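PDB 3BLX: isocitrate dehydrogenase [NAD] subunit 1 from Saccharomyces cerevisiae, which works with a second type of subunit in an octameric mitochondrial enzyme that oxidises isocitrate to 2-oxoglutarate and carbon dioxide with NAD(+) in the citric acid cycle. Local coordinates for residues G190-F194 and V234-Y239; F110-V116 and I251-V257; L22-D26 and T51-K55; S35-I39 and T339-I343. One frame throughout, in Å; residues are numbered along the deposited sequence.

Interaction 1 (G190-F194 and V234-Y239); sequences GDGLF and VTPSMY
Beside Lys-183, by similarity critical for catalysis, the start of helix 190-205 meets the end of strand 232-235 and the following turn through Asp-191 with Tyr-239 and Phe-194 with Pro-236. The Tyr-239 hydroxyl donates to Asp-191, OH to OD2 2.9 Å, reaching the syn side of the carboxylate from 26° out of its plane. Ring and carboxylate stand nearly perpendicular (79°), with OD2 at the ring edge. The same oxygen accepts the backbone N-H of Lys-183, so two donors grip this one oxygen. Strand 177-182, which leads to Lys-183, runs parallel to strand 232-235 in the central sheet, and helix 190-205 starts the crossover that follows it. With CG opposite the backbone N (chi1 -168°), the Phe-194 ring swings toward the strand end. Pro-236 CD lies over one ring face, 3.9 Å from the Phe-194 centroid, in a CH-pi contact. At the edge, Phe-194 CE2 is 3.8 Å from Val-234 O. Replacing Phe-194 by an alanine would probably leave Pro-236 CD without its aromatic platform and open a gap between helix and strand. Met-154 and Ile-162 also pack on Phe-194, while Glu-146 of the neighbouring subunit 2 accepts the amide of Gly-190.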
loop_
_atom_site.group_PDB
_atom_site.type_symbol
_atom_site.label_atom_id
_atom_site.label_comp_id
_atom_site.label_asym_id
_atom_site.label_seq_id
_atom_site.Cartn_x
_atom_site.Cartn_y
_atom_site.Cartn_z
ATOM N N GLY E 190 31.392 0.107 7.516
ATOM C CA GLY E 190 30.452 1.045 6.921
ATOM C C GLY E 190 30.901 1.627 5.594
ATOM O O GLY E 190 30.162 1.591 4.602
ATOM N N ASP E 191 32.110 2.180 5.566
ATOM C CA ASP E 191 32.627 2.767 4.336
ATOM C C ASP E 191 33.188 1.672 3.427
ATOM O O ASP E 191 33.351 1.877 2.226
ATOM C CB ASP E 191 33.644 3.886 4.621
ATOM C CG ASP E 191 32.970 5.218 5.005
ATOM O OD1 ASP E 191 31.827 5.205 5.539
ATOM O OD2 ASP E 191 33.588 6.283 4.776
ATOM N N GLY E 192 33.457 0.501 4.002
ATOM C CA GLY E 192 33.772 -0.677 3.211
ATOM C C GLY E 192 32.567 -1.088 2.377
ATOM O O GLY E 192 32.668 -1.330 1.173
ATOM N N LEU E 193 31.409 -1.151 3.024
ATOM C CA LEU E 193 30.143 -1.410 2.342
ATOM C C LEU E 193 29.921 -0.471 1.159
ATOM O O LEU E 193 29.563 -0.894 0.054
ATOM C CB LEU E 193 29.005 -1.227 3.331
ATOM C CG LEU E 193 27.584 -1.559 2.884
ATOM C CD1 LEU E 193 27.477 -3.034 2.610
ATOM C CD2 LEU E 193 26.582 -1.158 3.948
ATOM N N PHE E 194 30.139 0.815 1.417
ATOM C CA PHE E 194 30.014 1.846 0.396
ATOM C C PHE E 194 30.922 1.636 -0.834
ATOM O O PHE E 194 30.433 1.572 -1.966
ATOM C CB PHE E 194 30.289 3.217 1.004
ATOM C CG PHE E 194 29.898 4.350 0.104
ATOM C CD1 PHE E 194 28.581 4.829 0.092
ATOM C CD2 PHE E 194 30.836 4.924 -0.749
ATOM C CE1 PHE E 194 28.212 5.864 -0.754
ATOM C CE2 PHE E 194 30.469 5.965 -1.604
ATOM C CZ PHE E 194 29.155 6.432 -1.612
ATOM N N VAL E 234 31.393 10.153 -6.304
ATOM C CA VAL E 234 30.229 9.758 -5.498
ATOM C C VAL E 234 30.651 9.576 -4.054
ATOM O O VAL E 234 31.568 8.819 -3.783
ATOM C CB VAL E 234 29.682 8.406 -5.906
ATOM C CG1 VAL E 234 28.225 8.318 -5.517
ATOM C CG2 VAL E 234 29.853 8.197 -7.379
ATOM N N THR E 235 29.992 10.260 -3.127
ATOM C CA THR E 235 30.399 10.186 -1.733
ATOM C C THR E 235 29.204 10.178 -0.807
ATOM O O THR E 235 28.122 10.630 -1.169
ATOM C CB THR E 235 31.285 11.377 -1.338
ATOM O OG1 THR E 235 30.485 12.553 -1.233
ATOM C CG2 THR E 235 32.320 11.636 -2.397
ATOM N N PRO E 236 29.396 9.642 0.398
ATOM C CA PRO E 236 28.418 9.726 1.479
ATOM C C PRO E 236 28.156 11.190 1.825
ATOM O O PRO E 236 28.886 12.089 1.411
ATOM C CB PRO E 236 29.135 9.043 2.646
ATOM C CG PRO E 236 30.133 8.143 2.007
ATOM C CD PRO E 236 30.583 8.862 0.783
ATOM N N SER E 237 27.111 11.421 2.595
ATOM C CA SER E 237 26.802 12.754 3.074
ATOM C C SER E 237 28.014 13.522 3.645
ATOM O O SER E 237 28.237 14.681 3.290
ATOM C CB SER E 237 25.712 12.655 4.135
ATOM O OG SER E 237 26.007 11.610 5.068
ATOM N N MET E 238 28.780 12.877 4.529
ATOM C CA MET E 238 29.771 13.580 5.352
ATOM C C MET E 238 30.966 14.176 4.601
ATOM O O MET E 238 31.559 15.138 5.070
ATOM C CB MET E 238 30.239 12.726 6.538
ATOM C CG MET E 238 30.347 11.238 6.266
ATOM S SD MET E 238 28.773 10.317 6.409
ATOM C CE MET E 238 29.334 8.651 6.070
ATOM N N TYR E 239 31.309 13.628 3.440
ATOM C CA TYR E 239 32.483 14.107 2.722
ATOM C C TYR E 239 32.138 14.986 1.523
ATOM O O TYR E 239 33.007 15.549 0.870
ATOM C CB TYR E 239 33.346 12.935 2.244
ATOM C CG TYR E 239 33.539 11.843 3.274
ATOM C CD1 TYR E 239 33.890 12.149 4.591
ATOM C CD2 TYR E 239 33.378 10.502 2.929
ATOM C CE1 TYR E 239 34.067 11.155 5.536
ATOM C CE2 TYR E 239 33.543 9.502 3.859
ATOM C CZ TYR E 239 33.889 9.829 5.167
ATOM O OH TYR E 239 34.048 8.825 6.099
#

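Interaction 2 (F110-V116 and I251-V257); sequences FKSLKGV and IGGPGLV
Apolar side chains carry most of this contact, beginning with Phe-110 against Val-257. The ring approaches the valine obliquely, and its CE2 touches both branches, lying 3.6 Å from Val-257 CG1 and 3.8 Å from Val-257 CG2. Leu-113 works through a single methyl: CD1 rests on the Leu-256 side chain, 3.4 Å from its CD2, with CB and CD1 also close by. Val-116 CG1 adds a looser contact, 4.3 Å from Leu-256 CD1. With an alanine in place of Phe-110, both Val-257 methyls would probably lose their aromatic neighbour and a gap would open beside Leu-125 and Val-127, which also pack on the ring.

A second group sets apolar side chains against polar or backbone atoms. Ile-251 has CG1 between its backbone N and carbonyl carbon (chi1 60°), which turns CG2 toward the end of strand 105-111; this methyl lies 3.6 Å from Ser-112 N and 3.8 Å from Ser-112 OG. That hydroxyl is hydrogen-bonded to the amide of Ile-123. Val-116 CG1 lies 4.0 Å from Ile-251 O.

Two turns shape the segments: a type I turn from Leu-113 to Val-116 folds the valine back, Val-116 N to Leu-113 O 3.3 Å. Opposite it, helix 237-251 ends in a Schellman motif at Gly-252, whose positive phi lets the chain turn toward strand 258-262, the antiparallel neighbour of strand 105-111.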
loop_
_atom_site.group_PDB
_atom_site.type_symbol
_atom_site.label_atom_id
_atom_site.label_comp_id
_atom_site.label_asym_id
_atom_site.label_seq_id
_atom_site.Cartn_x
_atom_site.Cartn_y
_atom_site.Cartn_z
ATOM N N PHE E 110 30.973 21.319 -11.222
ATOM C CA PHE E 110 32.098 22.241 -11.165
ATOM C C PHE E 110 32.831 22.357 -12.513
ATOM O O PHE E 110 33.838 21.686 -12.742
ATOM C CB PHE E 110 33.054 21.815 -10.058
ATOM C CG PHE E 110 32.407 21.721 -8.736
ATOM C CD1 PHE E 110 32.010 20.486 -8.241
ATOM C CD2 PHE E 110 32.171 22.866 -7.985
ATOM C CE1 PHE E 110 31.408 20.378 -7.001
ATOM C CE2 PHE E 110 31.558 22.774 -6.755
ATOM C CZ PHE E 110 31.173 21.518 -6.252
ATOM N N LYS E 111 32.301 23.185 -13.409
ATOM C CA LYS E 111 32.982 23.462 -14.664
ATOM C C LYS E 111 33.604 24.850 -14.639
ATOM O O LYS E 111 32.920 25.839 -14.326
ATOM C CB LYS E 111 32.035 23.350 -15.860
ATOM C CG LYS E 111 32.761 22.955 -17.139
ATOM C CD LYS E 111 31.806 22.674 -18.267
ATOM C CE LYS E 111 32.561 22.405 -19.558
ATOM N NZ LYS E 111 31.623 22.276 -20.720
ATOM N N SER E 112 34.893 24.916 -14.974
ATOM C CA SER E 112 35.603 26.196 -15.151
ATOM C C SER E 112 34.965 27.097 -16.236
ATOM O O SER E 112 34.497 26.617 -17.275
ATOM C CB SER E 112 37.081 25.947 -15.471
ATOM O OG SER E 112 37.871 25.794 -14.295
ATOM N N LEU E 113 34.942 28.402 -15.992
ATOM C CA LEU E 113 34.322 29.330 -16.936
ATOM C C LEU E 113 35.347 30.136 -17.729
ATOM O O LEU E 113 36.387 30.532 -17.186
ATOM C CB LEU E 113 33.381 30.268 -16.201
ATOM C CG LEU E 113 32.094 29.613 -15.723
ATOM C CD1 LEU E 113 31.877 29.936 -14.252
ATOM C CD2 LEU E 113 30.916 30.064 -16.585
ATOM N N LYS E 114 35.027 30.398 -18.998
ATOM C CA LYS E 114 35.985 30.953 -19.948
ATOM C C LYS E 114 36.677 32.236 -19.474
ATOM O O LYS E 114 37.897 32.369 -19.618
ATOM C CB LYS E 114 35.354 31.175 -21.326
ATOM C CG LYS E 114 36.388 31.151 -22.460
ATOM C CD LYS E 114 36.288 32.387 -23.370
ATOM C CE LYS E 114 35.268 32.231 -24.497
ATOM N NZ LYS E 114 35.835 31.509 -25.680
ATOM N N GLY E 115 35.934 33.180 -18.903
ATOM C CA GLY E 115 36.586 34.412 -18.487
ATOM C C GLY E 115 36.843 34.629 -16.997
ATOM O O GLY E 115 36.760 35.767 -16.512
ATOM N N VAL E 116 37.144 33.559 -16.261
ATOM C CA VAL E 116 37.380 33.685 -14.824
ATOM C C VAL E 116 38.804 33.268 -14.444
ATOM O O VAL E 116 39.214 32.131 -14.690
ATOM C CB VAL E 116 36.355 32.891 -13.992
ATOM C CG1 VAL E 116 36.674 32.988 -12.519
ATOM C CG2 VAL E 116 35.006 33.448 -14.206
ATOM N N ILE E 251 37.078 26.695 -9.235
ATOM C CA ILE E 251 36.517 27.320 -10.436
ATOM C C ILE E 251 36.169 28.792 -10.239
ATOM O O ILE E 251 35.602 29.424 -11.128
ATOM C CB ILE E 251 35.235 26.597 -10.945
ATOM C CG1 ILE E 251 34.147 26.611 -9.865
ATOM C CG2 ILE E 251 35.538 25.190 -11.418
ATOM C CD1 ILE E 251 32.725 26.634 -10.416
ATOM N N GLY E 252 36.469 29.331 -9.065
ATOM C CA GLY E 252 36.281 30.746 -8.827
ATOM C C GLY E 252 35.194 31.138 -7.838
ATOM O O GLY E 252 34.780 32.304 -7.778
ATOM N N GLY E 253 34.708 30.170 -7.068
ATOM C CA GLY E 253 33.774 30.458 -5.996
ATOM C C GLY E 253 32.368 29.918 -6.181
ATOM O O GLY E 253 31.970 29.567 -7.284
ATOM N N PRO E 254 31.599 29.901 -5.090
ATOM C CA PRO E 254 30.243 29.370 -4.964
ATOM C C PRO E 254 29.292 29.976 -5.974
ATOM O O PRO E 254 28.312 29.339 -6.331
ATOM C CB PRO E 254 29.810 29.842 -3.570
ATOM C CG PRO E 254 31.036 30.238 -2.880
ATOM C CD PRO E 254 31.984 30.697 -3.915
ATOM N N GLY E 255 29.568 31.203 -6.398
ATOM C CA GLY E 255 28.693 31.923 -7.299
ATOM C C GLY E 255 28.630 31.345 -8.694
ATOM O O GLY E 255 27.816 31.786 -9.484
ATOM N N LEU E 256 29.456 30.341 -8.984
ATOM C CA LEU E 256 29.558 29.757 -10.331
ATOM C C LEU E 256 29.160 28.281 -10.439
ATOM O O LEU E 256 29.348 27.651 -11.492
ATOM C CB LEU E 256 30.989 29.879 -10.817
ATOM C CG LEU E 256 31.535 31.300 -10.735
ATOM C CD1 LEU E 256 33.052 31.301 -10.913
ATOM C CD2 LEU E 256 30.855 32.111 -11.783
ATOM N N VAL E 257 28.611 27.745 -9.351
ATOM C CA VAL E 257 28.371 26.317 -9.209
ATOM C C VAL E 257 26.921 25.917 -9.346
ATOM O O VAL E 257 26.133 26.167 -8.439
ATOM C CB VAL E 257 28.764 25.871 -7.812
ATOM C CG1 VAL E 257 28.522 24.374 -7.683
ATOM C CG2 VAL E 257 30.207 26.230 -7.535
#

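Interaction 3 (L22-D26 and T51-K55); sequences LIPGD and TINIK
A chi1 of -61° at Ile-23 sets CG1 beside its backbone N and leaves CG2 anti to that nitrogen, which splits the side chain between two partners across the contact. The CG2 methyl of Ile-23 meets CG1 and CD1 of Ile-54, each at 3.8 Å, the two side chains crossing at about a right angle. The other branch makes a looser contact with Ile-52, CG1 of Ile-23 being 4.3 Å from Ile-52 CB. Trp-81 packs on both Ile-23 and Ile-54, and Ala-66 of helix 60-73 touches Ile-23.

One backbone bond joins the segments: Ile-52 N donates to Leu-22 O at 2.8 Å. The same oxygen receives a CA-H contact from Thr-51, CA to O 3.4 Å. Further along, the next rung is missing because Pro-24 has no N-H; its CD sits instead 3.3 Å from Ile-52 O. Beyond this point the two chains spread apart, and Ile-54 CD1 bridges the widening space, 4.1 Å from Pro-24 CD.

Strand 17-25, helix 27-42, begun by the N-cap Asp-26, and strand 47-51 thus form a beta-alpha-beta crossover, with Leu-22 and Thr-51 paired in parallel where strand 47-51 ends.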
loop_
_atom_site.group_PDB
_atom_site.type_symbol
_atom_site.label_atom_id
_atom_site.label_comp_id
_atom_site.label_asym_id
_atom_site.label_seq_id
_atom_site.Cartn_x
_atom_site.Cartn_y
_atom_site.Cartn_z
ATOM N N LEU E 22 8.657 27.827 -6.788
ATOM C CA LEU E 22 9.763 28.762 -6.650
ATOM C C LEU E 22 9.886 29.136 -5.186
ATOM O O LEU E 22 8.945 29.662 -4.587
ATOM C CB LEU E 22 9.532 30.020 -7.489
ATOM C CG LEU E 22 10.729 30.960 -7.521
ATOM C CD1 LEU E 22 11.937 30.213 -7.960
ATOM C CD2 LEU E 22 10.461 32.042 -8.474
ATOM N N ILE E 23 11.036 28.840 -4.597
ATOM C CA ILE E 23 11.285 29.167 -3.197
ATOM C C ILE E 23 12.499 30.071 -3.167
ATOM O O ILE E 23 13.633 29.585 -3.227
ATOM C CB ILE E 23 11.608 27.901 -2.389
ATOM C CG1 ILE E 23 10.455 26.908 -2.424
ATOM C CG2 ILE E 23 11.925 28.239 -0.959
ATOM C CD1 ILE E 23 10.852 25.489 -2.039
ATOM N N PRO E 24 12.282 31.396 -3.080
ATOM C CA PRO E 24 13.358 32.360 -3.334
ATOM C C PRO E 24 14.386 32.412 -2.206
ATOM O O PRO E 24 15.564 32.551 -2.461
ATOM C CB PRO E 24 12.611 33.690 -3.456
ATOM C CG PRO E 24 11.162 33.320 -3.590
ATOM C CD PRO E 24 11.017 32.084 -2.792
ATOM N N GLY E 25 13.954 32.276 -0.970
ATOM C CA GLY E 25 14.901 32.316 0.125
ATOM C C GLY E 25 14.976 33.672 0.790
ATOM O O GLY E 25 13.982 34.379 0.886
ATOM N N ASP E 26 16.162 34.030 1.253
ATOM C CA ASP E 26 16.354 35.297 1.943
ATOM C C ASP E 26 16.518 36.443 0.942
ATOM O O ASP E 26 16.109 36.324 -0.208
ATOM C CB ASP E 26 17.513 35.225 2.965
ATOM C CG ASP E 26 18.898 35.137 2.313
ATOM O OD1 ASP E 26 19.876 34.925 3.063
ATOM O OD2 ASP E 26 19.024 35.281 1.075
ATOM N N THR E 51 5.089 30.684 -6.454
ATOM C CA THR E 51 6.113 31.166 -5.562
ATOM C C THR E 51 5.720 31.017 -4.083
ATOM O O THR E 51 4.610 31.312 -3.690
ATOM C CB THR E 51 6.608 32.587 -5.978
ATOM O OG1 THR E 51 6.981 33.322 -4.820
ATOM C CG2 THR E 51 5.543 33.344 -6.724
ATOM N N ILE E 52 6.637 30.487 -3.282
ATOM C CA ILE E 52 6.347 30.194 -1.885
ATOM C C ILE E 52 7.163 31.093 -0.970
ATOM O O ILE E 52 8.401 31.091 -1.012
ATOM C CB ILE E 52 6.669 28.715 -1.493
ATOM C CG1 ILE E 52 6.002 27.718 -2.436
ATOM C CG2 ILE E 52 6.221 28.451 -0.063
ATOM C CD1 ILE E 52 4.472 27.763 -2.375
ATOM N N ASN E 53 6.454 31.845 -0.134
ATOM C CA ASN E 53 7.057 32.811 0.780
ATOM C C ASN E 53 7.292 32.230 2.164
ATOM O O ASN E 53 6.397 32.176 2.993
ATOM C CB ASN E 53 6.160 34.046 0.895
ATOM C CG ASN E 53 5.783 34.624 -0.465
ATOM O OD1 ASN E 53 6.620 35.250 -1.133
ATOM N ND2 ASN E 53 4.515 34.424 -0.881
ATOM N N ILE E 54 8.512 31.810 2.411
ATOM C CA ILE E 54 8.872 31.226 3.679
ATOM C C ILE E 54 9.386 32.338 4.604
ATOM O O ILE E 54 10.587 32.633 4.648
ATOM C CB ILE E 54 9.931 30.142 3.460
ATOM C CG1 ILE E 54 10.178 29.948 1.947
ATOM C CG2 ILE E 54 9.477 28.837 4.093
ATOM C CD1 ILE E 54 10.785 31.189 1.175
ATOM N N LYS E 55 8.440 32.949 5.335
ATOM C CA LYS E 55 8.666 34.162 6.150
ATOM C C LYS E 55 9.347 33.894 7.484
ATOM O O LYS E 55 9.494 32.737 7.869
ATOM C CB LYS E 55 7.353 34.929 6.354
ATOM C CG LYS E 55 7.011 35.753 5.133
ATOM C CD LYS E 55 5.563 36.160 5.057
ATOM C CE LYS E 55 5.281 36.716 3.668
ATOM N NZ LYS E 55 4.008 37.469 3.622
#

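Interaction 4 (S35-I39 and T339-I343); sequences SVRTI and TNEII
Thr-339 OG1 is held by two partners: Ser-35 OG donates to it across the contact at 3.0 Å, and the backbone O of Thr-335, one turn earlier, is hydrogen-bonded to it as well. The bond links helix 27-42 to helix 335-347, elements near the two ends of the chain that share one domain, as in other isocitrate and isopropylmalate dehydrogenases. Over these short segments the axes run nearly parallel, 23° apart and 10.1 Å at closest approach. Ser-35 reaches its partner because its OG is anti to the backbone N (chi1 169°).

The rest of the interface is apolar. On Thr-339 a chi1 of -59° puts OG1 beside the backbone N and leaves the methyl anti to it, packed against Ile-39, CG2 to CG1 3.9 Å. Ile-39 then sits among three side chains of the other helix: its CD1 meets Ile-342 CG2 at 4.0 Å, and its CG1 approaches Ile-343 CG1 at 4.1 Å. Helix 306-320 backs both Ile-39 and Ile-342, and helix 289-302 adds Ile-292 beside Ile-39.

Thr-38 uses its two branches differently. Its hydroxyl is hydrogen-bonded to the backbone O of Asp-34 in its own helix, whereas its methyl faces across the contact, with CG2 4.0 Å from Thr-339 CG2 and 3.3 Å from Ile-343 CD1.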
loop_
_atom_site.group_PDB
_atom_site.type_symbol
_atom_site.label_atom_id
_atom_site.label_comp_id
_atom_site.label_asym_id
_atom_site.label_seq_id
_atom_site.Cartn_x
_atom_site.Cartn_y
_atom_site.Cartn_z
ATOM N N SER E 35 16.677 37.569 -10.892
ATOM C CA SER E 35 17.466 37.447 -12.103
ATOM C C SER E 35 16.903 36.366 -13.043
ATOM O O SER E 35 16.679 36.622 -14.222
ATOM C CB SER E 35 18.923 37.184 -11.734
ATOM O OG SER E 35 19.679 36.804 -12.859
ATOM N N VAL E 36 16.650 35.170 -12.512
ATOM C CA VAL E 36 16.095 34.083 -13.303
ATOM C C VAL E 36 14.685 34.423 -13.793
ATOM O O VAL E 36 14.401 34.298 -14.959
ATOM C CB VAL E 36 16.076 32.755 -12.522
ATOM C CG1 VAL E 36 15.145 31.765 -13.199
ATOM C CG2 VAL E 36 17.468 32.171 -12.440
ATOM N N ARG E 37 13.804 34.841 -12.895
ATOM C CA ARG E 37 12.461 35.265 -13.276
ATOM C C ARG E 37 12.493 36.225 -14.465
ATOM O O ARG E 37 11.707 36.078 -15.404
ATOM C CB ARG E 37 11.762 35.942 -12.108
ATOM C CG ARG E 37 10.746 35.100 -11.435
ATOM C CD ARG E 37 9.798 35.969 -10.656
ATOM N NE ARG E 37 10.177 36.032 -9.257
ATOM C CZ ARG E 37 9.427 35.556 -8.269
ATOM N NH1 ARG E 37 8.254 34.995 -8.557
ATOM N NH2 ARG E 37 9.844 35.649 -7.000
ATOM N N THR E 38 13.406 37.200 -14.397
ATOM C CA THR E 38 13.585 38.232 -15.424
ATOM C C THR E 38 14.054 37.661 -16.774
ATOM O O THR E 38 13.472 37.930 -17.821
ATOM C CB THR E 38 14.583 39.342 -14.950
ATOM O OG1 THR E 38 14.056 40.038 -13.816
ATOM C CG2 THR E 38 14.825 40.347 -16.039
ATOM N N ILE E 39 15.122 36.889 -16.755
ATOM C CA ILE E 39 15.548 36.210 -17.969
ATOM C C ILE E 39 14.448 35.316 -18.554
ATOM O O ILE E 39 14.298 35.209 -19.774
ATOM C CB ILE E 39 16.776 35.361 -17.722
ATOM C CG1 ILE E 39 17.931 36.229 -17.217
ATOM C CG2 ILE E 39 17.151 34.598 -18.976
ATOM C CD1 ILE E 39 19.178 35.441 -16.824
ATOM N N THR E 339 22.408 40.763 -15.340
ATOM C CA THR E 339 21.192 40.169 -15.867
ATOM C C THR E 339 20.799 40.825 -17.182
ATOM O O THR E 339 20.545 40.127 -18.178
ATOM C CB THR E 339 20.011 40.301 -14.890
ATOM O OG1 THR E 339 20.335 39.664 -13.650
ATOM C CG2 THR E 339 18.771 39.653 -15.471
ATOM N N ASN E 340 20.760 42.162 -17.184
ATOM C CA ASN E 340 20.387 42.918 -18.377
ATOM C C ASN E 340 21.312 42.681 -19.586
ATOM O O ASN E 340 20.834 42.618 -20.721
ATOM C CB ASN E 340 20.251 44.395 -18.049
ATOM C CG ASN E 340 19.057 44.677 -17.155
ATOM O OD1 ASN E 340 18.068 43.930 -17.162
ATOM N ND2 ASN E 340 19.140 45.757 -16.372
ATOM N N GLU E 341 22.617 42.527 -19.335
ATOM C CA GLU E 341 23.569 42.183 -20.371
ATOM C C GLU E 341 23.254 40.819 -20.978
ATOM O O GLU E 341 23.367 40.623 -22.187
ATOM C CB GLU E 341 25.004 42.169 -19.819
ATOM C CG GLU E 341 26.055 42.970 -20.636
ATOM C CD GLU E 341 26.160 42.604 -22.130
ATOM O OE1 GLU E 341 27.051 41.798 -22.484
ATOM O OE2 GLU E 341 25.384 43.150 -22.953
ATOM N N ILE E 342 22.873 39.870 -20.134
ATOM C CA ILE E 342 22.522 38.535 -20.603
ATOM C C ILE E 342 21.264 38.583 -21.460
ATOM O O ILE E 342 21.242 38.047 -22.555
ATOM C CB ILE E 342 22.332 37.551 -19.429
ATOM C CG1 ILE E 342 23.689 37.178 -18.820
ATOM C CG2 ILE E 342 21.624 36.284 -19.881
ATOM C CD1 ILE E 342 23.574 36.579 -17.427
ATOM N N ILE E 343 20.223 39.238 -20.955
ATOM C CA ILE E 343 18.991 39.415 -21.689
ATOM C C ILE E 343 19.255 40.108 -23.024
ATOM O O ILE E 343 18.592 39.816 -24.025
ATOM C CB ILE E 343 18.001 40.249 -20.883
ATOM C CG1 ILE E 343 17.579 39.474 -19.638
ATOM C CG2 ILE E 343 16.785 40.605 -21.735
ATOM C CD1 ILE E 343 16.660 40.260 -18.727
#

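In the fold
From the N terminus, strand 17-25 opens interaction 3, which closes a short loop when residues 51-55 return beside it. Interaction 4 starts inside that loop, on helix 27-42, and closes only at helix 335-347, so the two cross; Arg-37 packs on both Leu-22 and Thr-51 where they touch. Within the long loop of interaction 4, interaction 2 runs from strand 105-111 to the segment after helix 237-251, and interaction 1 nests inside interaction 2. Interactions 1, 2 and 3 reach the same sheet at separate places, whereas interaction 4 joins helices near the chain's two ends. Interaction 1 lies across the chain's centre from interactions 3 and 4, its centre about 39 Å from that of interaction 4.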